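Local coordinates for protein geranylgeranyl pyrophosphate synthase (Corynebacterium glutamicum, PDB 3LMD) that probably builds long-chain prenyl diphosphates by adding isoprene units to an allylic diphosphate in a magnesium-dependent reaction, at residues T24-V29 and K75-M80; M234-V239 and T345-R350. All coordinates share one frame; numbering follows the deposited sequence.

Contact 1. Residues T24-V29 and K75-M80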
ATOM      1  N   THR A  24      -6.414 -24.142   4.698  1.00 63.08           N
ATOM      2  CA  THR A  24      -5.842 -24.691   5.948  1.00 65.57           C
ATOM      3  C   THR A  24      -5.534 -26.190   5.853  1.00 66.48           C
ATOM      4  O   THR A  24      -4.418 -26.625   6.144  1.00 63.79           O
ATOM      5  CB  THR A  24      -6.796 -24.469   7.160  1.00 69.12           C
ATOM      6  OG1 THR A  24      -6.886 -23.071   7.461  1.00 66.60           O
ATOM      7  CG2 THR A  24      -6.309 -25.235   8.405  1.00 73.02           C
ATOM      8  N   GLY A  25      -6.532 -26.977   5.454  1.00 64.40           N
ATOM      9  CA  GLY A  25      -6.352 -28.419   5.257  1.00 64.45           C
ATOM     10  C   GLY A  25      -5.307 -28.784   4.210  1.00 64.59           C
ATOM     11  O   GLY A  25      -4.641 -29.823   4.321  1.00 64.67           O
ATOM     12  N   ALA A  26      -5.159 -27.929   3.197  1.00 58.36           N
ATOM     13  CA  ALA A  26      -4.186 -28.139   2.112  1.00 58.39           C
ATOM     14  C   ALA A  26      -2.726 -28.224   2.597  1.00 62.79           C
ATOM     15  O   ALA A  26      -1.947 -29.053   2.116  1.00 63.31           O
ATOM     16  CB  ALA A  26      -4.329 -27.043   1.058  1.00 48.34           C
ATOM     17  N   SER A  27      -2.363 -27.359   3.539  1.00 65.58           N
ATOM     18  CA  SER A  27      -1.028 -27.365   4.142  1.00 74.06           C
ATOM     19  C   SER A  27      -0.708 -28.674   4.875  1.00 76.05           C
ATOM     20  O   SER A  27       0.460 -29.033   5.036  1.00 78.37           O
ATOM     21  CB  SER A  27      -0.895 -26.188   5.117  1.00 73.46           C
ATOM     22  OG  SER A  27      -1.427 -25.001   4.556  1.00 74.45           O
ATOM     23  N   GLN A  28      -1.748 -29.387   5.302  1.00 81.43           N
ATOM     24  CA  GLN A  28      -1.580 -30.565   6.155  1.00 89.76           C
ATOM     25  C   GLN A  28      -1.956 -31.886   5.478  1.00 92.54           C
ATOM     26  O   GLN A  28      -2.289 -32.867   6.150  1.00 93.70           O
ATOM     27  CB  GLN A  28      -2.361 -30.386   7.461  1.00 91.78           C
ATOM     28  CG  GLN A  28      -1.684 -29.432   8.435  1.00 98.71           C
ATOM     29  CD  GLN A  28      -2.660 -28.465   9.072  1.00105.36           C
ATOM     30  OE1 GLN A  28      -3.878 -28.623   8.954  1.00107.81           O
ATOM     31  NE2 GLN A  28      -2.130 -27.448   9.744  1.00107.03           N
ATOM     32  N   VAL A  29      -1.904 -31.906   4.151  1.00 94.76           N
ATOM     33  CA  VAL A  29      -2.003 -33.157   3.407  1.00 95.37           C
ATOM     34  C   VAL A  29      -0.591 -33.757   3.334  1.00 94.75           C
ATOM     35  O   VAL A  29       0.294 -33.195   2.690  1.00 96.09           O
ATOM     36  CB  VAL A  29      -2.593 -32.933   1.990  1.00 95.56           C
ATOM     37  CG1 VAL A  29      -2.805 -34.263   1.275  1.00 97.71           C
ATOM     38  CG2 VAL A  29      -3.907 -32.156   2.072  1.00 87.46           C
ATOM     39  N   LYS A  75       0.425 -23.182   9.659  1.00 84.56           N
ATOM     40  CA  LYS A  75       1.074 -23.434   8.366  1.00 78.25           C
ATOM     41  C   LYS A  75       0.579 -22.503   7.250  1.00 68.69           C
ATOM     42  O   LYS A  75      -0.622 -22.317   7.052  1.00 73.31           O
ATOM     43  CB  LYS A  75       0.992 -24.914   7.968  1.00 79.68           C
ATOM     44  CG  LYS A  75       2.005 -25.787   8.703  1.00 81.59           C
ATOM     45  CD  LYS A  75       2.176 -27.143   8.048  1.00 87.36           C
ATOM     46  CE  LYS A  75       3.338 -27.899   8.679  1.00 90.10           C
ATOM     47  NZ  LYS A  75       3.700 -29.114   7.902  1.00 88.85           N
ATOM     48  N   ARG A  76       1.534 -21.913   6.542  1.00 55.47           N
ATOM     49  CA  ARG A  76       1.273 -20.856   5.558  1.00 38.24           C
ATOM     50  C   ARG A  76       1.233 -21.446   4.144  1.00 33.17           C
ATOM     51  O   ARG A  76       2.271 -21.756   3.551  1.00 27.72           O
ATOM     52  CB  ARG A  76       2.387 -19.831   5.665  1.00 39.64           C
ATOM     53  CG  ARG A  76       2.604 -19.297   7.101  1.00 37.37           C
ATOM     54  CD  ARG A  76       3.520 -18.080   7.115  1.00 33.15           C
ATOM     55  NE  ARG A  76       3.715 -17.583   8.475  1.00 30.81           N
ATOM     56  CZ  ARG A  76       2.959 -16.644   9.044  1.00 41.43           C
ATOM     57  NH1 ARG A  76       3.207 -16.271  10.293  1.00 36.13           N
ATOM     58  NH2 ARG A  76       1.975 -16.057   8.355  1.00 31.35           N
ATOM     59  N   PHE A  77       0.033 -21.600   3.593  1.00 27.86           N
ATOM     60  CA  PHE A  77      -0.107 -22.294   2.304  1.00 27.69           C
ATOM     61  C   PHE A  77       0.639 -21.636   1.132  1.00 30.81           C
ATOM     62  O   PHE A  77       1.243 -22.325   0.284  1.00 25.86           O
ATOM     63  CB  PHE A  77      -1.582 -22.446   1.905  1.00 31.96           C
ATOM     64  CG  PHE A  77      -1.736 -23.079   0.556  1.00 35.71           C
ATOM     65  CD1 PHE A  77      -1.937 -22.309  -0.581  1.00 34.38           C
ATOM     66  CD2 PHE A  77      -1.579 -24.448   0.411  1.00 36.42           C
ATOM     67  CE1 PHE A  77      -2.017 -22.909  -1.850  1.00 33.88           C
ATOM     68  CE2 PHE A  77      -1.663 -25.042  -0.830  1.00 44.03           C
ATOM     69  CZ  PHE A  77      -1.879 -24.274  -1.965  1.00 34.70           C
ATOM     70  N   ARG A  78       0.566 -20.312   1.033  1.00 25.28           N
ATOM     71  CA  ARG A  78       1.161 -19.641  -0.140  1.00 26.47           C
ATOM     72  C   ARG A  78       2.680 -19.808  -0.231  1.00 27.17           C
ATOM     73  O   ARG A  78       3.206 -20.138  -1.313  1.00 26.68           O
ATOM     74  CB  ARG A  78       0.752 -18.175  -0.192  1.00 25.28           C
ATOM     75  CG  ARG A  78      -0.756 -18.044  -0.372  1.00 26.27           C
ATOM     76  CD  ARG A  78      -1.294 -16.627  -0.069  1.00 29.05           C
ATOM     77  NE  ARG A  78      -2.750 -16.628  -0.222  1.00 28.47           N
ATOM     78  CZ  ARG A  78      -3.588 -17.110   0.694  1.00 32.11           C
ATOM     79  NH1 ARG A  78      -3.116 -17.563   1.848  1.00 28.79           N
ATOM     80  NH2 ARG A  78      -4.906 -17.079   0.486  1.00 30.63           N
ATOM     81  N   PRO A  79       3.395 -19.586   0.887  1.00 26.82           N
ATOM     82  CA  PRO A  79       4.836 -19.860   0.772  1.00 27.80           C
ATOM     83  C   PRO A  79       5.129 -21.344   0.553  1.00 27.39           C
ATOM     84  O   PRO A  79       6.059 -21.667  -0.182  1.00 29.81           O
ATOM     85  CB  PRO A  79       5.429 -19.348   2.100  1.00 31.18           C
ATOM     86  CG  PRO A  79       4.249 -18.903   2.966  1.00 29.89           C
ATOM     87  CD  PRO A  79       3.032 -18.807   2.104  1.00 26.12           C
ATOM     88  N   MET A  80       4.342 -22.235   1.150  1.00 24.64           N
ATOM     89  CA  MET A  80       4.553 -23.673   0.931  1.00 30.29           C
ATOM     90  C   MET A  80       4.423 -24.010  -0.549  1.00 32.48           C
ATOM     91  O   MET A  80       5.213 -24.774  -1.101  1.00 26.37           O
ATOM     92  CB  MET A  80       3.532 -24.522   1.736  1.00 27.12           C
ATOM     93  CG  MET A  80       3.811 -26.043   1.641  1.00 41.16           C
ATOM     94  SD  MET A  80       2.457 -27.157   2.214  1.00 41.87           S
ATOM     95  CE  MET A  80       1.434 -27.191   0.735  1.00 40.70           C
TER

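Contact 2. Residues M234-V239 and T345-R350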
ATOM      1  N   MET A 234      -9.327 -21.072  -7.144  1.00 23.00           N
ATOM      2  CA  MET A 234     -10.774 -21.187  -7.419  1.00 22.49           C
ATOM      3  C   MET A 234     -11.385 -22.374  -6.671  1.00 25.32           C
ATOM      4  O   MET A 234     -12.444 -22.252  -6.053  1.00 21.98           O
ATOM      5  CB  MET A 234     -11.048 -21.304  -8.940  1.00 26.97           C
ATOM      6  CG  MET A 234     -10.559 -20.108  -9.809  1.00 28.27           C
ATOM      7  SD  MET A 234     -11.389 -18.504  -9.401  1.00 22.50           S
ATOM      8  CE  MET A 234     -13.131 -19.121  -9.160  1.00 20.46           C
ATOM      9  N   ILE A 235     -10.734 -23.534  -6.753  1.00 24.45           N
ATOM     10  CA  ILE A 235     -11.209 -24.728  -6.074  1.00 25.11           C
ATOM     11  C   ILE A 235     -11.336 -24.485  -4.577  1.00 29.48           C
ATOM     12  O   ILE A 235     -12.377 -24.793  -3.986  1.00 27.15           O
ATOM     13  CB  ILE A 235     -10.289 -25.920  -6.359  1.00 23.49           C
ATOM     14  CG1 ILE A 235     -10.384 -26.313  -7.842  1.00 24.69           C
ATOM     15  CG2 ILE A 235     -10.601 -27.115  -5.430  1.00 24.43           C
ATOM     16  CD1 ILE A 235      -9.266 -27.336  -8.248  1.00 24.18           C
ATOM     17  N   PHE A 236     -10.309 -23.905  -3.952  1.00 26.21           N
ATOM     18  CA  PHE A 236     -10.369 -23.670  -2.490  1.00 26.84           C
ATOM     19  C   PHE A 236     -11.607 -22.877  -2.089  1.00 26.13           C
ATOM     20  O   PHE A 236     -12.283 -23.217  -1.131  1.00 27.05           O
ATOM     21  CB  PHE A 236      -9.128 -22.897  -1.989  1.00 26.87           C
ATOM     22  CG  PHE A 236      -7.858 -23.727  -1.944  1.00 29.33           C
ATOM     23  CD1 PHE A 236      -7.904 -25.096  -2.020  1.00 30.04           C
ATOM     24  CD2 PHE A 236      -6.622 -23.118  -1.804  1.00 41.98           C
ATOM     25  CE1 PHE A 236      -6.730 -25.861  -1.980  1.00 39.19           C
ATOM     26  CE2 PHE A 236      -5.456 -23.876  -1.765  1.00 42.16           C
ATOM     27  CZ  PHE A 236      -5.520 -25.247  -1.852  1.00 36.33           C
ATOM     28  N   GLN A 237     -11.856 -21.774  -2.792  1.00 25.05           N
ATOM     29  CA  GLN A 237     -12.925 -20.867  -2.397  1.00 24.40           C
ATOM     30  C   GLN A 237     -14.320 -21.466  -2.695  1.00 24.66           C
ATOM     31  O   GLN A 237     -15.229 -21.323  -1.898  1.00 26.44           O
ATOM     32  CB  GLN A 237     -12.784 -19.522  -3.119  1.00 25.56           C
ATOM     33  CG  GLN A 237     -13.784 -18.488  -2.590  1.00 34.57           C
ATOM     34  CD  GLN A 237     -13.551 -18.211  -1.107  1.00 45.87           C
ATOM     35  OE1 GLN A 237     -12.519 -17.669  -0.747  1.00 39.65           O
ATOM     36  NE2 GLN A 237     -14.485 -18.635  -0.240  1.00 39.49           N
ATOM     37  N   ILE A 238     -14.498 -22.094  -3.856  1.00 24.82           N
ATOM     38  CA  ILE A 238     -15.798 -22.673  -4.148  1.00 24.19           C
ATOM     39  C   ILE A 238     -16.093 -23.824  -3.176  1.00 24.98           C
ATOM     40  O   ILE A 238     -17.216 -23.957  -2.674  1.00 26.38           O
ATOM     41  CB  ILE A 238     -15.911 -23.161  -5.611  1.00 25.63           C
ATOM     42  CG1 ILE A 238     -15.712 -21.969  -6.570  1.00 25.42           C
ATOM     43  CG2 ILE A 238     -17.344 -23.773  -5.831  1.00 26.12           C
ATOM     44  CD1 ILE A 238     -15.531 -22.348  -7.997  1.00 26.13           C
ATOM     45  N   VAL A 239     -15.086 -24.650  -2.894  1.00 25.14           N
ATOM     46  CA  VAL A 239     -15.289 -25.763  -1.990  1.00 25.21           C
ATOM     47  C   VAL A 239     -15.678 -25.220  -0.594  1.00 29.87           C
ATOM     48  O   VAL A 239     -16.609 -25.729   0.038  1.00 28.66           O
ATOM     49  CB  VAL A 239     -14.035 -26.713  -1.917  1.00 26.85           C
ATOM     50  CG1 VAL A 239     -14.125 -27.624  -0.679  1.00 27.87           C
ATOM     51  CG2 VAL A 239     -13.926 -27.594  -3.194  1.00 26.40           C
ATOM     52  N   THR A 345      -6.893 -32.570  -5.099  1.00 27.64           N
ATOM     53  CA  THR A 345      -7.825 -33.672  -5.049  1.00 33.99           C
ATOM     54  C   THR A 345      -8.446 -33.812  -3.688  1.00 33.09           C
ATOM     55  O   THR A 345      -9.612 -34.013  -3.533  1.00 33.59           O
ATOM     56  CB  THR A 345      -7.157 -34.975  -5.411  1.00 35.38           C
ATOM     57  OG1 THR A 345      -6.788 -34.949  -6.776  1.00 46.05           O
ATOM     58  CG2 THR A 345      -8.100 -36.038  -5.228  1.00 48.38           C
ATOM     59  N   PHE A 346      -7.624 -33.687  -2.688  1.00 34.06           N
ATOM     60  CA  PHE A 346      -8.088 -33.836  -1.321  1.00 37.42           C
ATOM     61  C   PHE A 346      -9.133 -32.768  -1.016  1.00 36.16           C
ATOM     62  O   PHE A 346     -10.122 -33.011  -0.319  1.00 33.35           O
ATOM     63  CB  PHE A 346      -6.909 -33.705  -0.350  1.00 43.86           C
ATOM     64  CG  PHE A 346      -7.303 -33.823   1.097  1.00 54.75           C
ATOM     65  CD1 PHE A 346      -7.358 -35.071   1.719  1.00 65.65           C
ATOM     66  CD2 PHE A 346      -7.624 -32.697   1.838  1.00 57.80           C
ATOM     67  CE1 PHE A 346      -7.729 -35.188   3.063  1.00 64.68           C
ATOM     68  CE2 PHE A 346      -7.999 -32.807   3.181  1.00 64.54           C
ATOM     69  CZ  PHE A 346      -8.050 -34.051   3.791  1.00 58.76           C
ATOM     70  N   THR A 347      -8.910 -31.571  -1.531  1.00 30.94           N
ATOM     71  CA  THR A 347      -9.857 -30.483  -1.307  1.00 33.59           C
ATOM     72  C   THR A 347     -11.185 -30.798  -2.002  1.00 29.13           C
ATOM     73  O   THR A 347     -12.253 -30.648  -1.425  1.00 29.65           O
ATOM     74  CB  THR A 347      -9.291 -29.140  -1.834  1.00 33.36           C
ATOM     75  OG1 THR A 347      -8.022 -28.884  -1.211  1.00 33.89           O
ATOM     76  CG2 THR A 347     -10.255 -27.988  -1.529  1.00 31.40           C
ATOM     77  N   VAL A 348     -11.122 -31.228  -3.254  1.00 30.75           N
ATOM     78  CA  VAL A 348     -12.361 -31.540  -3.959  1.00 30.05           C
ATOM     79  C   VAL A 348     -13.138 -32.647  -3.211  1.00 34.88           C
ATOM     80  O   VAL A 348     -14.369 -32.579  -3.079  1.00 33.27           O
ATOM     81  CB  VAL A 348     -12.072 -31.972  -5.395  1.00 29.03           C
ATOM     82  CG1 VAL A 348     -13.353 -32.450  -6.096  1.00 31.44           C
ATOM     83  CG2 VAL A 348     -11.372 -30.778  -6.180  1.00 32.10           C
ATOM     84  N   LYS A 349     -12.406 -33.633  -2.698  1.00 33.10           N
ATOM     85  CA  LYS A 349     -13.007 -34.771  -1.976  1.00 36.11           C
ATOM     86  C   LYS A 349     -13.725 -34.373  -0.702  1.00 34.44           C
ATOM     87  O   LYS A 349     -14.533 -35.138  -0.180  1.00 36.76           O
ATOM     88  CB  LYS A 349     -11.952 -35.827  -1.656  1.00 41.70           C
ATOM     89  CG  LYS A 349     -11.896 -36.948  -2.671  1.00 53.64           C
ATOM     90  CD  LYS A 349     -10.556 -37.664  -2.675  1.00 61.48           C
ATOM     91  CE  LYS A 349     -10.550 -38.729  -3.772  1.00 73.04           C
ATOM     92  NZ  LYS A 349      -9.216 -39.348  -3.970  1.00 78.84           N
ATOM     93  N   ARG A 350     -13.447 -33.186  -0.179  1.00 29.81           N
ATOM     94  CA  ARG A 350     -14.240 -32.718   0.959  1.00 32.01           C
ATOM     95  C   ARG A 350     -15.737 -32.545   0.616  1.00 37.96           C
ATOM     96  O   ARG A 350     -16.582 -32.536   1.521  1.00 35.81           O
ATOM     97  CB  ARG A 350     -13.729 -31.381   1.484  1.00 35.19           C
ATOM     98  CG  ARG A 350     -12.294 -31.359   1.993  1.00 37.90           C
ATOM     99  CD  ARG A 350     -11.960 -29.934   2.437  1.00 42.75           C
ATOM    100  NE  ARG A 350     -10.549 -29.799   2.783  1.00 63.80           N
ATOM    101  CZ  ARG A 350     -10.064 -29.958   4.015  1.00 79.99           C
ATOM    102  NH1 ARG A 350     -10.880 -30.253   5.025  1.00 79.04           N
ATOM    103  NH2 ARG A 350      -8.760 -29.819   4.239  1.00 80.25           N
TER

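Contact 1. Residues T24-V29 and K75-M80
Ser27 makes the largest contribution to this contact, lying against Lys75, Phe77 and Met80 at once. Its CB meets CB of Lys75 at 3.6 Å, a purely van der Waals touch. On the more exposed border, the extended Lys75 chain passes beside Ser27, its CD 3.9 Å from Ser27 O. The OG of Ser27 comes to 3.7 Å from CB of Phe77 and reaches the edge of that ring near its plane. The hydroxyl is not bonded across the contact; a weak hydrogen bond to Thr23 O turns it back on its own helix. One residue earlier, the methyl of Ala26 lies 3.8 Å from CE2 of Phe77, approaching the ring obliquely. Met80 touches backbone oxygens instead: its SD stands 3.9 Å from the carbonyl O of Ser27, and the bend at chi3 (83°) swings CE to 4.1 Å from Ala26 O. The pairing joins the short N-terminal helix 21-27 to the start of helix 77-86, in the all-helical fold of the FPP/GGPP synthase family. The CB of Phe77 points toward 24-29, and CG anti to the backbone N (chi1 177°) sets the ring beside Ala26; Leu343 and Ile204 pack around it from two further helices. At the N-cap position of helix 77-86, the CB of Arg76 points away from 24-29, and its guanidinium forms salt bridges through NH2 to Glu105 and through NE to Glu48.

Contact 2. Residues M234-V239 and T345-R350
Thr347 has its CG2 anti to the backbone N and its OG1 beside that N (chi1 -56°), a setting that presents both branches to Phe236, while Val239 (chi1 164°) directs CG1 at the same threonine. OG1 meets the Phe236 ring at its edge, near the ring plane, 3.4 Å from CE1; CG2 of Thr347 is 3.8 Å from CD1, and the two side chains cross at about a right angle. The hydroxyl's hydrogen bond goes to Leu343 O, one turn back on its own helix, so its approach to the ring is packing alone. Val239 CG1 stands 3.6 Å from the carbonyl O of Thr347 and 4.0 Å from CG2 of that residue, covering the backbone as well as the methyl. Beside this group, CG2 of Ile235 touches CG2 of Val348 at 3.8 Å and CG2 of Thr347 at 4.0 Å, an apolar packing of branched side chains. These pairs bring together two nearly parallel helical segments, inclined by 17° with axes 9.8 Å apart at closest approach and the branched side chains lying between them. Ile235 and Val239, one helical turn apart, lie on the same face of their helix. This is buried helix packing in the all-helical FPP/GGPP synthase fold, joining helix 219-246 to the last helix, 335-349. Both are flanked by helix 309-328, where Tyr320 touches Ile235 and Val317 touches Val348, and by the N-terminal helix 21-27, where Ser22 touches both Val239 and Thr347.

In the fold
Contact 1 closes before contact 2 opens along the chain, yet their centres lie only about 13 Å apart, each about 11 Å from the centre of the chain. They touch directly: the rings of Phe77 and Phe236 pack edge-to-face, with CE1 of Phe77 3.6 Å from CE2 of Phe236, and Ala26 CB lies 3.6 Å from Phe236 CZ. Helix 21-27 thus packs against helix 77-86 in one contact and borders the pair of helices 219-246 and 335-349 in the other. Both contacts lie away from the calcium-binding residues Asp115, Asp119, Glu302 and Ser305, and together they bring these four helices into one packed group within a single subunit; contact 2 is buried, contact 1 only partly.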